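Local coordinates for protein polyketide synthase/nonribosomal peptide synthetase hybrid RzxB (Pseudomonas fluorescens, PDB 5IL6) that probably dehydrates beta-hydroxyacyl intermediates during rhizoxin assembly, as the dehydratase domain of a trans-AT polyketide synthase, at residues G75-Q87 with L229-A241. Residues are numbered along the deposited sequence; the frame is centred on the assembly and turned at random.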
loop_
_atom_site.group_PDB
_atom_site.type_symbol
_atom_site.label_atom_id
_atom_site.label_comp_id
_atom_site.label_asym_id
_atom_site.label_seq_id
_atom_site.Cartn_x
_atom_site.Cartn_y
_atom_site.Cartn_z
ATOM N N GLY A 75 2.003 23.247 -0.749
ATOM C CA GLY A 75 1.248 22.830 0.420
ATOM C C GLY A 75 0.044 21.976 0.101
ATOM O O GLY A 75 -0.958 22.028 0.827
ATOM N N ARG A 76 0.093 21.226 -0.994
ATOM C CA ARG A 76 -1.013 20.390 -1.434
ATOM C C ARG A 76 -0.623 18.934 -1.214
ATOM O O ARG A 76 0.541 18.606 -0.980
ATOM C CB ARG A 76 -1.356 20.637 -2.911
ATOM C CG ARG A 76 -1.625 22.087 -3.267
ATOM C CD ARG A 76 -2.104 22.202 -4.700
ATOM N NE ARG A 76 -3.556 22.066 -4.779
ATOM C CZ ARG A 76 -4.247 21.967 -5.910
ATOM N NH1 ARG A 76 -3.623 21.960 -7.080
ATOM N NH2 ARG A 76 -5.568 21.858 -5.867
ATOM N N GLY A 77 -1.617 18.055 -1.279
ATOM C CA GLY A 77 -1.403 16.631 -1.107
ATOM C C GLY A 77 -1.704 15.853 -2.371
ATOM O O GLY A 77 -2.522 16.268 -3.196
ATOM N N LEU A 78 -1.014 14.727 -2.525
ATOM C CA LEU A 78 -1.275 13.802 -3.616
ATOM C C LEU A 78 -2.421 12.886 -3.208
ATOM O O LEU A 78 -2.329 12.180 -2.196
ATOM C CB LEU A 78 -0.015 12.996 -3.930
ATOM C CG LEU A 78 0.302 12.594 -5.374
ATOM C CD1 LEU A 78 -0.005 13.695 -6.383
ATOM C CD2 LEU A 78 1.774 12.215 -5.456
ATOM N N VAL A 79 -3.502 12.901 -3.983
ATOM C CA VAL A 79 -4.705 12.142 -3.667
ATOM C C VAL A 79 -4.893 11.079 -4.739
ATOM O O VAL A 79 -4.936 11.391 -5.935
ATOM C CB VAL A 79 -5.946 13.045 -3.573
ATOM C CG1 VAL A 79 -7.185 12.216 -3.239
ATOM C CG2 VAL A 79 -5.735 14.142 -2.532
ATOM N N ILE A 80 -4.988 9.826 -4.308
ATOM C CA ILE A 80 -5.337 8.705 -5.169
ATOM C C ILE A 80 -6.719 8.231 -4.747
ATOM O O ILE A 80 -6.976 8.044 -3.553
ATOM C CB ILE A 80 -4.297 7.575 -5.071
ATOM C CG1 ILE A 80 -2.920 8.088 -5.511
ATOM C CG2 ILE A 80 -4.725 6.373 -5.908
ATOM C CD1 ILE A 80 -1.775 7.148 -5.177
ATOM N N SER A 81 -7.611 8.058 -5.719
ATOM C CA SER A 81 -9.015 7.793 -5.441
ATOM C C SER A 81 -9.510 6.613 -6.262
ATOM O O SER A 81 -9.059 6.382 -7.388
ATOM C CB SER A 81 -9.880 9.022 -5.746
ATOM O OG SER A 81 -9.513 10.122 -4.932
ATOM N N ASP A 82 -10.454 5.874 -5.679
ATOM C CA ASP A 82 -11.140 4.778 -6.359
ATOM C C ASP A 82 -10.140 3.815 -6.990
ATOM O O ASP A 82 -10.212 3.481 -8.175
ATOM C CB ASP A 82 -12.118 5.313 -7.402
ATOM C CG ASP A 82 -13.244 6.108 -6.783
ATOM O OD1 ASP A 82 -13.472 5.962 -5.563
ATOM O OD2 ASP A 82 -13.905 6.873 -7.515
ATOM N N LEU A 83 -9.196 3.368 -6.175
ATOM C CA LEU A 83 -8.206 2.397 -6.607
ATOM C C LEU A 83 -8.771 0.996 -6.447
ATOM O O LEU A 83 -9.484 0.706 -5.483
ATOM C CB LEU A 83 -6.916 2.552 -5.801
ATOM C CG LEU A 83 -5.761 1.584 -6.078
ATOM C CD1 LEU A 83 -4.448 2.259 -5.724
ATOM C CD2 LEU A 83 -5.891 0.278 -5.298
ATOM N N SER A 84 -8.460 0.133 -7.406
ATOM C CA SER A 84 -8.812 -1.273 -7.320
ATOM C C SER A 84 -7.601 -2.112 -7.693
ATOM O O SER A 84 -6.898 -1.806 -8.658
ATOM C CB SER A 84 -9.991 -1.611 -8.242
ATOM O OG SER A 84 -9.805 -1.039 -9.522
ATOM N N TRP A 85 -7.358 -3.157 -6.911
ATOM C CA TRP A 85 -6.363 -4.166 -7.236
ATOM C C TRP A 85 -7.065 -5.319 -7.932
ATOM O O TRP A 85 -8.093 -5.805 -7.451
ATOM C CB TRP A 85 -5.649 -4.681 -5.985
ATOM C CG TRP A 85 -4.688 -3.725 -5.357
ATOM C CD1 TRP A 85 -3.400 -3.489 -5.739
ATOM C CD2 TRP A 85 -4.926 -2.896 -4.213
ATOM N NE1 TRP A 85 -2.823 -2.558 -4.909
ATOM C CE2 TRP A 85 -3.740 -2.178 -3.963
ATOM C CE3 TRP A 85 -6.028 -2.690 -3.378
ATOM C CZ2 TRP A 85 -3.626 -1.266 -2.917
ATOM C CZ3 TRP A 85 -5.912 -1.784 -2.339
ATOM C CH2 TRP A 85 -4.720 -1.084 -2.118
ATOM N N ARG A 86 -6.520 -5.744 -9.065
ATOM C CA ARG A 86 -7.086 -6.873 -9.783
ATOM C C ARG A 86 -6.246 -8.112 -9.498
ATOM O O ARG A 86 -6.297 -8.661 -8.393
ATOM C CB ARG A 86 -7.162 -6.569 -11.281
ATOM C CG ARG A 86 -7.873 -5.276 -11.610
ATOM C CD ARG A 86 -9.377 -5.441 -11.589
ATOM N NE ARG A 86 -10.044 -4.173 -11.895
ATOM C CZ ARG A 86 -11.002 -3.605 -11.165
ATOM N NH1 ARG A 86 -11.465 -4.187 -10.063
ATOM N NH2 ARG A 86 -11.519 -2.447 -11.557
ATOM N N GLN A 87 -5.465 -8.546 -10.472
ATOM C CA GLN A 87 -4.674 -9.749 -10.293
ATOM C C GLN A 87 -3.376 -9.412 -9.567
ATOM O O GLN A 87 -2.834 -8.321 -9.738
ATOM C CB GLN A 87 -4.352 -10.378 -11.644
ATOM C CG GLN A 87 -5.366 -10.072 -12.723
ATOM C CD GLN A 87 -5.326 -11.074 -13.852
ATOM O OE1 GLN A 87 -4.267 -11.584 -14.214
ATOM N NE2 GLN A 87 -6.491 -11.367 -14.415
ATOM N N LEU A 229 -7.360 -13.358 2.519
ATOM C CA LEU A 229 -7.880 -12.007 2.362
ATOM C C LEU A 229 -6.770 -11.116 1.831
ATOM O O LEU A 229 -5.652 -11.131 2.359
ATOM C CB LEU A 229 -8.392 -11.450 3.692
ATOM C CG LEU A 229 -9.587 -12.151 4.339
ATOM C CD1 LEU A 229 -9.840 -11.559 5.717
ATOM C CD2 LEU A 229 -10.829 -12.031 3.468
ATOM N N LEU A 230 -7.077 -10.336 0.801
ATOM C CA LEU A 230 -6.114 -9.412 0.225
ATOM C C LEU A 230 -6.789 -8.076 -0.034
ATOM O O LEU A 230 -7.998 -8.029 -0.290
ATOM C CB LEU A 230 -5.518 -9.937 -1.090
ATOM C CG LEU A 230 -4.632 -11.182 -1.019
ATOM C CD1 LEU A 230 -4.100 -11.508 -2.404
ATOM C CD2 LEU A 230 -3.482 -10.993 -0.038
ATOM N N PRO A 231 -6.037 -6.979 0.008
ATOM C CA PRO A 231 -6.612 -5.687 -0.381
ATOM C C PRO A 231 -7.156 -5.751 -1.799
ATOM O O PRO A 231 -6.493 -6.242 -2.715
ATOM C CB PRO A 231 -5.427 -4.720 -0.266
ATOM C CG PRO A 231 -4.490 -5.386 0.686
ATOM C CD PRO A 231 -4.623 -6.848 0.397
ATOM N N ALA A 232 -8.384 -5.271 -1.969
ATOM C CA ALA A 232 -9.057 -5.279 -3.258
ATOM C C ALA A 232 -9.446 -3.896 -3.747
ATOM O O ALA A 232 -9.480 -3.675 -4.958
ATOM C CB ALA A 232 -10.321 -6.151 -3.194
ATOM N N GLY A 233 -9.732 -2.964 -2.844
ATOM C CA GLY A 233 -10.100 -1.619 -3.240
ATOM C C GLY A 233 -9.692 -0.625 -2.177
ATOM O O GLY A 233 -9.495 -0.973 -1.007
ATOM N N LEU A 234 -9.565 0.629 -2.601
ATOM C CA LEU A 234 -9.207 1.718 -1.703
ATOM C C LEU A 234 -9.951 2.972 -2.133
ATOM O O LEU A 234 -9.800 3.426 -3.271
ATOM C CB LEU A 234 -7.694 1.956 -1.705
ATOM C CG LEU A 234 -7.182 3.113 -0.849
ATOM C CD1 LEU A 234 -7.763 3.080 0.554
ATOM C CD2 LEU A 234 -5.666 3.076 -0.792
ATOM N N GLY A 235 -10.752 3.525 -1.220
ATOM C CA GLY A 235 -11.511 4.723 -1.538
ATOM C C GLY A 235 -10.622 5.928 -1.784
ATOM O O GLY A 235 -10.798 6.657 -2.764
ATOM N N GLN A 236 -9.650 6.149 -0.901
ATOM C CA GLN A 236 -8.715 7.253 -1.051
ATOM C C GLN A 236 -7.402 6.924 -0.361
ATOM O O GLN A 236 -7.389 6.288 0.695
ATOM C CB GLN A 236 -9.247 8.551 -0.433
ATOM C CG GLN A 236 -10.479 9.145 -1.068
ATOM C CD GLN A 236 -10.880 10.439 -0.388
ATOM O OE1 GLN A 236 -11.323 10.436 0.760
ATOM N NE2 GLN A 236 -10.707 11.555 -1.084
ATOM N N CYS A 237 -6.305 7.375 -0.963
ATOM C CA CYS A 237 -5.001 7.409 -0.309
ATOM C C CYS A 237 -4.477 8.828 -0.449
ATOM O O CYS A 237 -4.213 9.288 -1.565
ATOM C CB CYS A 237 -4.022 6.409 -0.919
ATOM S SG CYS A 237 -2.412 6.423 -0.094
ATOM N N VAL A 238 -4.335 9.526 0.673
ATOM C CA VAL A 238 -3.888 10.914 0.685
ATOM C C VAL A 238 -2.492 10.956 1.283
ATOM O O VAL A 238 -2.271 10.473 2.400
ATOM C CB VAL A 238 -4.851 11.817 1.468
ATOM C CG1 VAL A 238 -4.315 13.239 1.513
ATOM C CG2 VAL A 238 -6.238 11.786 0.839
ATOM N N LEU A 239 -1.549 11.521 0.535
ATOM C CA LEU A 239 -0.176 11.693 0.993
ATOM C C LEU A 239 0.023 13.162 1.355
ATOM O O LEU A 239 0.130 14.019 0.471
ATOM C CB LEU A 239 0.812 11.243 -0.079
ATOM C CG LEU A 239 2.295 11.318 0.288
ATOM C CD1 LEU A 239 2.620 10.383 1.446
ATOM C CD2 LEU A 239 3.153 10.988 -0.924
ATOM N N LEU A 240 0.067 13.446 2.655
ATOM C CA LEU A 240 0.187 14.807 3.167
ATOM C C LEU A 240 1.629 15.281 3.281
ATOM O O LEU A 240 1.911 16.460 3.043
ATOM C CB LEU A 240 -0.503 14.906 4.527
ATOM C CG LEU A 240 -2.023 14.909 4.407
ATOM C CD1 LEU A 240 -2.705 14.336 5.631
ATOM C CD2 LEU A 240 -2.444 16.353 4.197
ATOM N N ALA A 241 2.544 14.393 3.650
ATOM C CA ALA A 241 3.924 14.787 3.887
ATOM C C ALA A 241 4.793 13.544 3.824
ATOM O O ALA A 241 4.301 12.414 3.862
ATOM C CB ALA A 241 4.075 15.496 5.237
HETATM O O HOH W 1 -11.469 11.204 -3.829
HETATM O O HOH W 2 -10.660 -5.394 -7.028
#
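L78 and L239, I80 and C237, and L83 and L234 each exchange two backbone hydrogen bonds, joining antiparallel strands 77-85 and 230-239 edge to edge. The pairing illustrates how double-hotdog dehydratases marry their two halves: one strand comes from each hotdog unit. Bond quality varies from the nearly straight I80 N to C237 O (2.9 Å, 172°) to the more bent L78 N to L239 O (3.3 Å). Where both chains turn a corner, D82 N reaches G235 O at 3.0 Å from above the carbonyl plane, while the D82 carboxylate pairs with R131. A232 O accepts twice, from W85 N (2.9 Å) and from a water that also donates to W85 O. With CG anti to its carbonyl carbon (chi1 -72°), W85 brings its six-membered ring against P231, whose CB lies over one face, 4.0 Å from the ring centroid; L83 CD2 lies over the centre of the opposite face. NE1 bonds weakly to G53 O, and W85, L78 and I80 pack on helix 53-67. Replacing W85 by an alanine is likely to open a gap between P231 and L83 and leave G53 O without this donor. Main-chain donors and acceptors thus satisfy one another, while apolar groups fill the helix-facing side.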